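Local coordinates for glycosylation Associate Protein 3 (Streptococcus agalactiae serotype V, PDB 6OYC), which probably acts with its partner proteins Gap1 and Gap2 in the glycosylation and accessory Sec secretion of streptococcal surface proteins, perhaps through a sugar-binding domain, at residues Ser48-Tyr52 and Gln53-Ile57; Leu63-Lys66 and Gly67-Tyr70; Phe110-Pro113 and Lys114-Thr118. One frame throughout, in Å; residues are numbered along the deposited sequence.

Contact 1: residues Ser48-Tyr52 and Gln53-Ile57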
ATOM      1  N   SER C  48       2.313  13.613 -14.658  1.00 25.69           N
ATOM      2  CA  SER C  48       2.724  12.502 -15.510  1.00 27.71           C
ATOM      3  C   SER C  48       4.061  12.737 -16.211  1.00 28.16           C
ATOM      4  O   SER C  48       4.545  11.834 -16.907  1.00 28.17           O
ATOM      5  CB  SER C  48       1.632  12.194 -16.559  1.00 25.18           C
ATOM      6  OG  SER C  48       1.754  12.942 -17.761  1.00 23.66           O
ATOM      7  N   GLN C  49       4.663  13.914 -16.057  1.00 29.93           N
ATOM      8  CA  GLN C  49       5.916  14.238 -16.726  1.00 28.81           C
ATOM      9  C   GLN C  49       6.600  15.370 -15.978  1.00 27.74           C
ATOM     10  O   GLN C  49       5.934  16.298 -15.520  1.00 31.02           O
ATOM     11  CB  GLN C  49       5.681  14.648 -18.177  1.00 28.95           C
ATOM     12  CG  GLN C  49       6.950  15.002 -18.922  1.00 23.91           C
ATOM     13  CD  GLN C  49       6.805  14.781 -20.415  1.00 33.15           C
ATOM     14  OE1 GLN C  49       6.065  13.877 -20.886  1.00 29.50           O
ATOM     15  NE2 GLN C  49       7.486  15.621 -21.179  1.00 32.89           N
ATOM     16  N   THR C  50       7.925  15.284 -15.853  1.00 27.35           N
ATOM     17  CA  THR C  50       8.729  16.308 -15.197  1.00 24.32           C
ATOM     18  C   THR C  50      10.061  16.461 -15.929  1.00 26.03           C
ATOM     19  O   THR C  50      10.505  15.570 -16.651  1.00 29.19           O
ATOM     20  CB  THR C  50       9.047  15.963 -13.727  1.00 26.67           C
ATOM     21  OG1 THR C  50       9.974  14.858 -13.690  1.00 26.15           O
ATOM     22  CG2 THR C  50       7.811  15.600 -12.928  1.00 24.53           C
ATOM     23  N   ASN C  51      10.716  17.594 -15.704  1.00 26.55           N
ATOM     24  CA  ASN C  51      12.138  17.762 -15.973  1.00 30.32           C
ATOM     25  C   ASN C  51      12.834  17.801 -14.616  1.00 27.49           C
ATOM     26  O   ASN C  51      12.379  18.509 -13.710  1.00 29.03           O
ATOM     27  CB  ASN C  51      12.415  19.043 -16.791  1.00 27.51           C
ATOM     28  CG  ASN C  51      13.898  19.441 -16.785  1.00 31.80           C
ATOM     29  OD1 ASN C  51      14.355  20.172 -15.905  1.00 34.61           O
ATOM     30  ND2 ASN C  51      14.661  18.927 -17.754  1.00 31.11           N
ATOM     31  N   TYR C  52      13.896  17.008 -14.451  1.00 29.50           N
ATOM     32  CA  TYR C  52      14.541  16.937 -13.140  1.00 27.10           C
ATOM     33  C   TYR C  52      14.941  18.333 -12.655  1.00 28.67           C
ATOM     34  O   TYR C  52      14.691  18.706 -11.500  1.00 29.15           O
ATOM     35  CB  TYR C  52      15.776  16.012 -13.165  1.00 28.38           C
ATOM     36  CG  TYR C  52      16.675  16.320 -11.968  1.00 28.29           C
ATOM     37  CD1 TYR C  52      16.329  15.891 -10.678  1.00 28.81           C
ATOM     38  CD2 TYR C  52      17.798  17.123 -12.103  1.00 24.78           C
ATOM     39  CE1 TYR C  52      17.102  16.240  -9.573  1.00 26.17           C
ATOM     40  CE2 TYR C  52      18.567  17.473 -11.009  1.00 26.72           C
ATOM     41  CZ  TYR C  52      18.219  17.022  -9.749  1.00 26.84           C
ATOM     42  OH  TYR C  52      18.994  17.368  -8.668  1.00 29.65           O
ATOM     43  N   GLN C  53      15.553  19.128 -13.537  1.00 27.30           N
ATOM     44  CA  GLN C  53      16.120  20.394 -13.087  1.00 29.09           C
ATOM     45  C   GLN C  53      15.056  21.340 -12.536  1.00 29.73           C
ATOM     46  O   GLN C  53      15.285  22.016 -11.527  1.00 27.24           O
ATOM     47  CB  GLN C  53      16.897  21.074 -14.216  1.00 30.06           C
ATOM     48  CG  GLN C  53      17.649  22.341 -13.737  1.00 27.92           C
ATOM     49  CD  GLN C  53      18.435  22.993 -14.864  1.00 35.03           C
ATOM     50  OE1 GLN C  53      17.971  23.960 -15.468  1.00 33.27           O
ATOM     51  NE2 GLN C  53      19.612  22.446 -15.178  1.00 31.33           N
ATOM     52  N   SER C  54      13.891  21.417 -13.177  1.00 28.23           N
ATOM     53  CA  SER C  54      12.906  22.369 -12.687  1.00 28.34           C
ATOM     54  C   SER C  54      11.961  21.793 -11.635  1.00 30.70           C
ATOM     55  O   SER C  54      11.423  22.561 -10.836  1.00 32.62           O
ATOM     56  CB  SER C  54      12.099  22.936 -13.854  1.00 29.40           C
ATOM     57  OG  SER C  54      11.185  21.984 -14.336  1.00 37.57           O
ATOM     58  N   LYS C  55      11.754  20.478 -11.590  1.00 29.31           N
ATOM     59  CA  LYS C  55      10.839  19.886 -10.616  1.00 30.55           C
ATOM     60  C   LYS C  55      11.517  19.114  -9.493  1.00 29.44           C
ATOM     61  O   LYS C  55      10.939  19.010  -8.409  1.00 28.61           O
ATOM     62  CB  LYS C  55       9.847  18.948 -11.309  1.00 27.14           C
ATOM     63  CG  LYS C  55       9.006  19.657 -12.384  1.00 32.01           C
ATOM     64  CD  LYS C  55       8.140  20.746 -11.758  1.00 36.12           C
ATOM     65  CE  LYS C  55       7.434  21.592 -12.813  1.00 46.18           C
ATOM     66  NZ  LYS C  55       6.166  22.184 -12.261  1.00 55.97           N
ATOM     67  N   ARG C  56      12.714  18.565  -9.725  1.00 28.37           N
ATOM     68  CA  ARG C  56      13.499  17.835  -8.725  1.00 27.68           C
ATOM     69  C   ARG C  56      12.814  16.552  -8.251  1.00 28.99           C
ATOM     70  O   ARG C  56      13.119  16.059  -7.159  1.00 28.37           O
ATOM     71  CB  ARG C  56      13.838  18.728  -7.519  1.00 26.78           C
ATOM     72  CG  ARG C  56      14.530  20.039  -7.898  1.00 30.30           C
ATOM     73  CD  ARG C  56      15.964  19.760  -8.315  1.00 30.38           C
ATOM     74  NE  ARG C  56      16.580  20.809  -9.112  1.00 27.19           N
ATOM     75  CZ  ARG C  56      17.754  21.362  -8.832  1.00 29.60           C
ATOM     76  NH1 ARG C  56      18.415  20.987  -7.736  1.00 27.32           N
ATOM     77  NH2 ARG C  56      18.263  22.288  -9.645  1.00 27.62           N
ATOM     78  N   ILE C  57      11.891  16.007  -9.053  1.00 26.71           N
ATOM     79  CA  ILE C  57      11.282  14.706  -8.815  1.00 27.18           C
ATOM     80  C   ILE C  57      10.954  14.082 -10.158  1.00 29.06           C
ATOM     81  O   ILE C  57      10.810  14.773 -11.171  1.00 29.73           O
ATOM     82  CB  ILE C  57       9.982  14.773  -7.984  1.00 30.70           C
ATOM     83  CG1 ILE C  57       8.972  15.717  -8.662  1.00 26.67           C
ATOM     84  CG2 ILE C  57      10.277  15.149  -6.524  1.00 27.19           C
ATOM     85  CD1 ILE C  57       7.564  15.606  -8.065  1.00 26.81           C
TER
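With CG turned away from the backbone N (chi1 165°), Asn-51 swings its carboxamide forward under the first turn of the helix, where OD1 accepts from Ser-54 N at 3.0 Å. The same rotation in Tyr-52 (chi1 161°) lays its ring beside Arg-56, whose chain bends at CG. The Asn-51 capping bond, its donor in the plane of the amide, comes from the N-cap of the short helix 52-55, a single turn on the surface after strand 41-47. Asn-51 O is used too, taking Lys-55 N at 3.0 Å. Arg-56 is the first residue to leave the helix, with positive phi, and its N closes the last turn on Tyr-52 O. Its guanidinium is steered from within the helix: Arg-56 NE donates to Gln-53 O, 3.0 Å away and in the guanidinium plane, by a nearly straight bond. Tyr-52 CE2 lies over one face of that group, offset toward its rim, the two planes 24° apart, with Arg-56 CD 3.8 Å from Tyr-52 CZ. Before the helix, Thr-50 OG1 donates to Ile-57 O at 2.7 Å, in the carbonyl plane, while Thr-50 CB rests against Lys-55 CB.

Contact 2: residues Leu63-Lys66 and Gly67-Tyr70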
ATOM      1  N   LEU C  63       2.141   6.665 -17.342  1.00 29.17           N
ATOM      2  CA  LEU C  63       1.831   6.895 -18.745  1.00 31.71           C
ATOM      3  C   LEU C  63       0.527   6.195 -19.106  1.00 31.32           C
ATOM      4  O   LEU C  63       0.353   5.011 -18.810  1.00 38.48           O
ATOM      5  CB  LEU C  63       2.987   6.365 -19.587  1.00 29.15           C
ATOM      6  CG  LEU C  63       3.371   6.859 -20.971  1.00 37.45           C
ATOM      7  CD1 LEU C  63       3.582   8.373 -20.998  1.00 34.40           C
ATOM      8  CD2 LEU C  63       4.632   6.100 -21.443  1.00 29.35           C
ATOM      9  N   LEU C  64      -0.388   6.914 -19.751  1.00 29.76           N
ATOM     10  CA  LEU C  64      -1.691   6.372 -20.112  1.00 31.05           C
ATOM     11  C   LEU C  64      -1.816   6.270 -21.629  1.00 31.89           C
ATOM     12  O   LEU C  64      -1.042   6.872 -22.381  1.00 32.13           O
ATOM     13  CB  LEU C  64      -2.821   7.239 -19.536  1.00 31.28           C
ATOM     14  CG  LEU C  64      -2.826   7.419 -18.006  1.00 31.17           C
ATOM     15  CD1 LEU C  64      -4.058   8.200 -17.533  1.00 29.71           C
ATOM     16  CD2 LEU C  64      -2.734   6.069 -17.276  1.00 28.88           C
ATOM     17  N   ARG C  65      -2.792   5.492 -22.084  1.00 32.08           N
ATOM     18  CA  ARG C  65      -2.995   5.261 -23.515  1.00 36.12           C
ATOM     19  C   ARG C  65      -4.228   6.019 -24.011  1.00 34.95           C
ATOM     20  O   ARG C  65      -5.319   5.889 -23.439  1.00 31.47           O
ATOM     21  CB  ARG C  65      -3.139   3.760 -23.826  1.00 37.15           C
ATOM     22  CG  ARG C  65      -2.110   2.831 -23.141  1.00 37.41           C
ATOM     23  CD  ARG C  65      -0.706   3.338 -23.359  1.00 40.91           C
ATOM     24  NE  ARG C  65       0.325   2.302 -23.257  1.00 42.74           N
ATOM     25  CZ  ARG C  65       1.126   2.111 -22.203  1.00 47.38           C
ATOM     26  NH1 ARG C  65       1.026   2.876 -21.095  1.00 35.64           N
ATOM     27  NH2 ARG C  65       2.034   1.136 -22.261  1.00 40.73           N
ATOM     28  N   LYS C  66      -4.056   6.787 -25.092  1.00 33.12           N
ATOM     29  CA  LYS C  66      -5.159   7.563 -25.647  1.00 33.52           C
ATOM     30  C   LYS C  66      -6.301   6.648 -26.060  1.00 35.20           C
ATOM     31  O   LYS C  66      -6.105   5.688 -26.809  1.00 33.48           O
ATOM     32  CB  LYS C  66      -4.694   8.380 -26.851  1.00 36.25           C
ATOM     33  CG  LYS C  66      -3.580   9.413 -26.570  1.00 34.92           C
ATOM     34  CD  LYS C  66      -2.984   9.890 -27.895  1.00 34.97           C
ATOM     35  CE  LYS C  66      -1.742  10.733 -27.709  1.00 34.84           C
ATOM     36  NZ  LYS C  66      -2.044  12.140 -27.996  1.00 37.91           N
ATOM     37  N   GLY C  67      -7.499   6.939 -25.559  1.00 36.01           N
ATOM     38  CA  GLY C  67      -8.663   6.138 -25.871  1.00 34.42           C
ATOM     39  C   GLY C  67      -8.957   5.009 -24.904  1.00 35.49           C
ATOM     40  O   GLY C  67     -10.007   4.377 -25.029  1.00 36.14           O
ATOM     41  N   THR C  68      -8.075   4.735 -23.946  1.00 36.20           N
ATOM     42  CA  THR C  68      -8.339   3.722 -22.931  1.00 33.68           C
ATOM     43  C   THR C  68      -9.153   4.332 -21.791  1.00 34.34           C
ATOM     44  O   THR C  68      -9.081   5.540 -21.530  1.00 35.30           O
ATOM     45  CB  THR C  68      -7.006   3.138 -22.436  1.00 33.32           C
ATOM     46  OG1 THR C  68      -6.422   2.384 -23.503  1.00 34.78           O
ATOM     47  CG2 THR C  68      -7.148   2.234 -21.181  1.00 27.12           C
ATOM     48  N   ARG C  69      -9.982   3.501 -21.156  1.00 34.65           N
ATOM     49  CA  ARG C  69     -10.772   3.923 -20.005  1.00 33.62           C
ATOM     50  C   ARG C  69      -9.982   3.713 -18.724  1.00 31.45           C
ATOM     51  O   ARG C  69      -9.335   2.683 -18.550  1.00 31.66           O
ATOM     52  CB  ARG C  69     -12.072   3.129 -19.899  1.00 36.72           C
ATOM     53  CG  ARG C  69     -13.063   3.310 -21.028  1.00 48.91           C
ATOM     54  CD  ARG C  69     -14.418   2.632 -20.708  1.00 50.02           C
ATOM     55  NE  ARG C  69     -14.286   1.204 -20.405  1.00 55.50           N
ATOM     56  CZ  ARG C  69     -14.165   0.252 -21.326  1.00 58.72           C
ATOM     57  NH1 ARG C  69     -14.163   0.575 -22.613  1.00 60.02           N
ATOM     58  NH2 ARG C  69     -14.050  -1.022 -20.967  1.00 53.56           N
ATOM     59  N   TYR C  70     -10.075   4.667 -17.807  1.00 32.41           N
ATOM     60  CA  TYR C  70      -9.456   4.517 -16.505  1.00 32.83           C
ATOM     61  C   TYR C  70     -10.426   4.912 -15.399  1.00 34.80           C
ATOM     62  O   TYR C  70     -11.341   5.720 -15.587  1.00 34.43           O
ATOM     63  CB  TYR C  70      -8.169   5.343 -16.397  1.00 30.87           C
ATOM     64  CG  TYR C  70      -7.115   4.951 -17.404  1.00 31.02           C
ATOM     65  CD1 TYR C  70      -6.147   3.992 -17.104  1.00 30.87           C
ATOM     66  CD2 TYR C  70      -7.076   5.557 -18.664  1.00 30.02           C
ATOM     67  CE1 TYR C  70      -5.165   3.644 -18.040  1.00 29.60           C
ATOM     68  CE2 TYR C  70      -6.104   5.220 -19.596  1.00 28.24           C
ATOM     69  CZ  TYR C  70      -5.155   4.268 -19.280  1.00 30.06           C
ATOM     70  OH  TYR C  70      -4.210   3.946 -20.222  1.00 32.90           O
TER
HETATM   71  O   HOH W   1      -6.114   3.049 -26.025  1.00 35.29           O
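The ring of Tyr-70 carries Leu-64 on one face and the backbone of Arg-65 at its hydroxyl edge. Leu-64 CD2 sits above that face, displaced toward the rim, in a CH-pi contact 3.9 Å from the ring centroid. Its closest ring atom is CE1, and CB of the same leucine lies beside CZ, so the branched chain runs alongside the ring in the opposite sense. Near the plane of the ring, Arg-65 N donates to Tyr-70 OH at 2.8 Å, an almost straight bond (166°). Face and edge contacts together restrain the tilt of the phenol and tie a buried side chain to the main chain preceding its own strand. Leu-138 and Glu-140 of strand 130-140 also touch Tyr-70.

Beyond the hydroxyl end of the phenol the chain reverses. Thr-68 N returns to Arg-65 O at 3.0 Å, and Thr-68 OG1 comes within 3.6 Å of Arg-65 CB. A water bridges the corner and the far end of the turn, donating to Lys-66 O at 2.8 Å and meeting Thr-68 OG1 at 2.6 Å. The Lys-66 side chain leaves the turn for the neighbouring loop, where NZ donates to Lys-114 O and Ala-116 O. Gly-67 has phi 92°, where a CB would collide with the carbonyl of Lys-66. Lys-66 in extended angles followed by Gly-67 at positive phi defines a type II beta turn, here Arg-65 to Thr-68, leading into strand 69-78 of the larger antiparallel sheet, where it pairs with strand 107-111.

Contact 3: residues Phe110-Pro113 and Lys114-Thr118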
ATOM      1  N   PHE C 110     -12.944   7.775 -16.833  1.00 32.40           N
ATOM      2  CA  PHE C 110     -12.729   8.718 -17.913  1.00 32.42           C
ATOM      3  C   PHE C 110     -11.942   8.011 -19.000  1.00 34.83           C
ATOM      4  O   PHE C 110     -11.276   7.004 -18.746  1.00 32.41           O
ATOM      5  CB  PHE C 110     -11.961   9.950 -17.431  1.00 32.09           C
ATOM      6  CG  PHE C 110     -10.535   9.642 -17.003  1.00 33.20           C
ATOM      7  CD1 PHE C 110     -10.267   9.208 -15.710  1.00 32.55           C
ATOM      8  CD2 PHE C 110      -9.478   9.767 -17.898  1.00 29.03           C
ATOM      9  CE1 PHE C 110      -8.968   8.913 -15.307  1.00 31.10           C
ATOM     10  CE2 PHE C 110      -8.177   9.472 -17.511  1.00 30.65           C
ATOM     11  CZ  PHE C 110      -7.918   9.039 -16.210  1.00 32.11           C
ATOM     12  N   ILE C 111     -12.012   8.558 -20.210  1.00 32.50           N
ATOM     13  CA  ILE C 111     -11.152   8.136 -21.308  1.00 35.78           C
ATOM     14  C   ILE C 111      -9.975   9.096 -21.397  1.00 30.77           C
ATOM     15  O   ILE C 111     -10.165  10.313 -21.421  1.00 33.56           O
ATOM     16  CB  ILE C 111     -11.930   8.081 -22.631  1.00 35.40           C
ATOM     17  CG1 ILE C 111     -12.727   6.774 -22.699  1.00 36.96           C
ATOM     18  CG2 ILE C 111     -10.981   8.201 -23.802  1.00 34.47           C
ATOM     19  CD1 ILE C 111     -13.988   6.905 -23.491  1.00 35.45           C
ATOM     20  N   TYR C 112      -8.763   8.559 -21.407  1.00 32.12           N
ATOM     21  CA  TYR C 112      -7.597   9.395 -21.638  1.00 29.58           C
ATOM     22  C   TYR C 112      -7.694   9.955 -23.052  1.00 32.48           C
ATOM     23  O   TYR C 112      -7.675   9.176 -24.014  1.00 33.83           O
ATOM     24  CB  TYR C 112      -6.311   8.595 -21.455  1.00 28.90           C
ATOM     25  CG  TYR C 112      -5.043   9.424 -21.479  1.00 32.93           C
ATOM     26  CD1 TYR C 112      -4.788  10.393 -20.493  1.00 28.31           C
ATOM     27  CD2 TYR C 112      -4.080   9.224 -22.475  1.00 30.44           C
ATOM     28  CE1 TYR C 112      -3.600  11.145 -20.514  1.00 29.24           C
ATOM     29  CE2 TYR C 112      -2.890   9.962 -22.497  1.00 29.72           C
ATOM     30  CZ  TYR C 112      -2.655  10.923 -21.519  1.00 31.24           C
ATOM     31  OH  TYR C 112      -1.482  11.657 -21.569  1.00 28.49           O
ATOM     32  N   PRO C 113      -7.823  11.268 -23.224  1.00 33.62           N
ATOM     33  CA  PRO C 113      -8.257  11.812 -24.515  1.00 35.07           C
ATOM     34  C   PRO C 113      -7.138  11.870 -25.545  1.00 36.75           C
ATOM     35  O   PRO C 113      -5.953  11.855 -25.213  1.00 34.47           O
ATOM     36  CB  PRO C 113      -8.740  13.215 -24.149  1.00 29.17           C
ATOM     37  CG  PRO C 113      -7.931  13.576 -22.968  1.00 31.27           C
ATOM     38  CD  PRO C 113      -7.742  12.309 -22.187  1.00 30.74           C
ATOM     39  N   LYS C 114      -7.558  11.979 -26.822  1.00 38.57           N
ATOM     40  CA  LYS C 114      -6.639  11.914 -27.958  1.00 40.18           C
ATOM     41  C   LYS C 114      -5.662  13.079 -27.995  1.00 37.02           C
ATOM     42  O   LYS C 114      -4.553  12.928 -28.513  1.00 37.01           O
ATOM     43  CB  LYS C 114      -7.394  11.885 -29.290  1.00 45.63           C
ATOM     44  CG  LYS C 114      -7.880  10.525 -29.803  1.00 58.43           C
ATOM     45  CD  LYS C 114      -8.603   9.710 -28.750  1.00 65.76           C
ATOM     46  CE  LYS C 114     -10.052  10.147 -28.736  1.00101.31           C
ATOM     47  NZ  LYS C 114     -10.913   9.313 -27.877  1.00 63.27           N
ATOM     48  N   GLU C 115      -6.053  14.244 -27.495  1.00 33.39           N
ATOM     49  CA  GLU C 115      -5.196  15.426 -27.509  1.00 37.83           C
ATOM     50  C   GLU C 115      -4.261  15.505 -26.306  1.00 36.66           C
ATOM     51  O   GLU C 115      -3.414  16.404 -26.247  1.00 36.00           O
ATOM     52  CB  GLU C 115      -6.054  16.693 -27.569  1.00 38.71           C
ATOM     53  CG  GLU C 115      -6.712  16.899 -28.916  1.00 41.33           C
ATOM     54  CD  GLU C 115      -5.707  16.962 -30.045  1.00 42.39           C
ATOM     55  OE1 GLU C 115      -4.681  17.657 -29.906  1.00 45.52           O
ATOM     56  OE2 GLU C 115      -5.937  16.306 -31.074  1.00 51.44           O
ATOM     57  N   ALA C 116      -4.394  14.589 -25.349  1.00 32.52           N
ATOM     58  CA  ALA C 116      -3.560  14.620 -24.160  1.00 32.17           C
ATOM     59  C   ALA C 116      -2.136  14.191 -24.508  1.00 32.14           C
ATOM     60  O   ALA C 116      -1.924  13.111 -25.062  1.00 32.80           O
ATOM     61  CB  ALA C 116      -4.147  13.710 -23.078  1.00 32.91           C
ATOM     62  N   TYR C 117      -1.169  15.052 -24.205  1.00 30.74           N
ATOM     63  CA  TYR C 117       0.239  14.688 -24.164  1.00 31.08           C
ATOM     64  C   TYR C 117       0.679  14.320 -22.750  1.00 30.96           C
ATOM     65  O   TYR C 117       1.279  13.264 -22.539  1.00 29.81           O
ATOM     66  CB  TYR C 117       1.116  15.834 -24.694  1.00 30.27           C
ATOM     67  CG  TYR C 117       2.541  15.392 -24.921  1.00 34.77           C
ATOM     68  CD1 TYR C 117       2.838  14.415 -25.881  1.00 30.35           C
ATOM     69  CD2 TYR C 117       3.588  15.906 -24.152  1.00 30.65           C
ATOM     70  CE1 TYR C 117       4.137  13.966 -26.079  1.00 31.07           C
ATOM     71  CE2 TYR C 117       4.916  15.478 -24.361  1.00 30.27           C
ATOM     72  CZ  TYR C 117       5.178  14.510 -25.334  1.00 34.36           C
ATOM     73  OH  TYR C 117       6.460  14.052 -25.559  1.00 32.45           O
ATOM     74  N   THR C 118       0.389  15.175 -21.772  1.00 27.41           N
ATOM     75  CA  THR C 118       0.608  14.877 -20.362  1.00 32.30           C
ATOM     76  C   THR C 118      -0.678  15.132 -19.580  1.00 31.93           C
ATOM     77  O   THR C 118      -1.676  15.620 -20.121  1.00 30.83           O
ATOM     78  CB  THR C 118       1.746  15.724 -19.766  1.00 30.11           C
ATOM     79  OG1 THR C 118       1.346  17.098 -19.738  1.00 29.97           O
ATOM     80  CG2 THR C 118       3.013  15.574 -20.588  1.00 28.36           C
TER
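Ala-116 CB is the centre of the close packing: it sits over one face of the Tyr-112 ring, offset toward the rim, and makes a CH-pi contact 3.9 Å from the ring centroid. Tyr-112 CZ is the nearest ring atom to Ala-116 CB, at 3.5 Å. With CG anti to the backbone N (chi1 -172°), Tyr-112 extends its phenol beneath the bend to reach this methyl. Pro-113 adds a second wall, its CG 3.8 Å from Ala-116 CB, and Phe-90 of strand 84-91 touches both the proline and the alanine. The backbone closes around this apolar group as a type I beta turn from Pro-113 to Ala-116. Its bond, Ala-116 N to Pro-113 O, is 3.2 Å long.

The outer side is looser. Lys-114 and Glu-115 occupy the exposed corner of the turn; the lysine chain folds back over the bend, with NZ no closer than 4.2 Å to Ile-111 CG2, while the end of the glutamate leads away. Beyond the turn, Tyr-117 and Thr-118 both face Tyr-91 in a classic beta bulge at the start of strand 118-125. Chemically the contact is divided: inside the bend its side chains meet through apolar and CH-pi contacts, leaving the single turn bond as the polar link across it, whereas the charged side chains of Lys-114 and Glu-115 stay on the exposed side and make no polar bond across the contact.

In the fold
The three contacts come in series along the chain, all within the region that marks the accessory Sec family. Contacts 2 and 3 are neighbours, with centres about 7 Å apart: their turns adjoin strands 69-78 and 107-111, which pair antiparallel in one sheet, and Gly-67 N to Tyr-112 O is a probable hydrogen bond between them. Contact 1 lies farther off, about 20 Å from contact 3 and 22 Å from contact 2 between centres, yet Ser-48 and Gln-49 pack on Thr-118. Contact 3 thus leads from the larger antiparallel sheet to the second one, where strands 41-47 and 118-125 are neighbours, so the loops join two sheets of the domain.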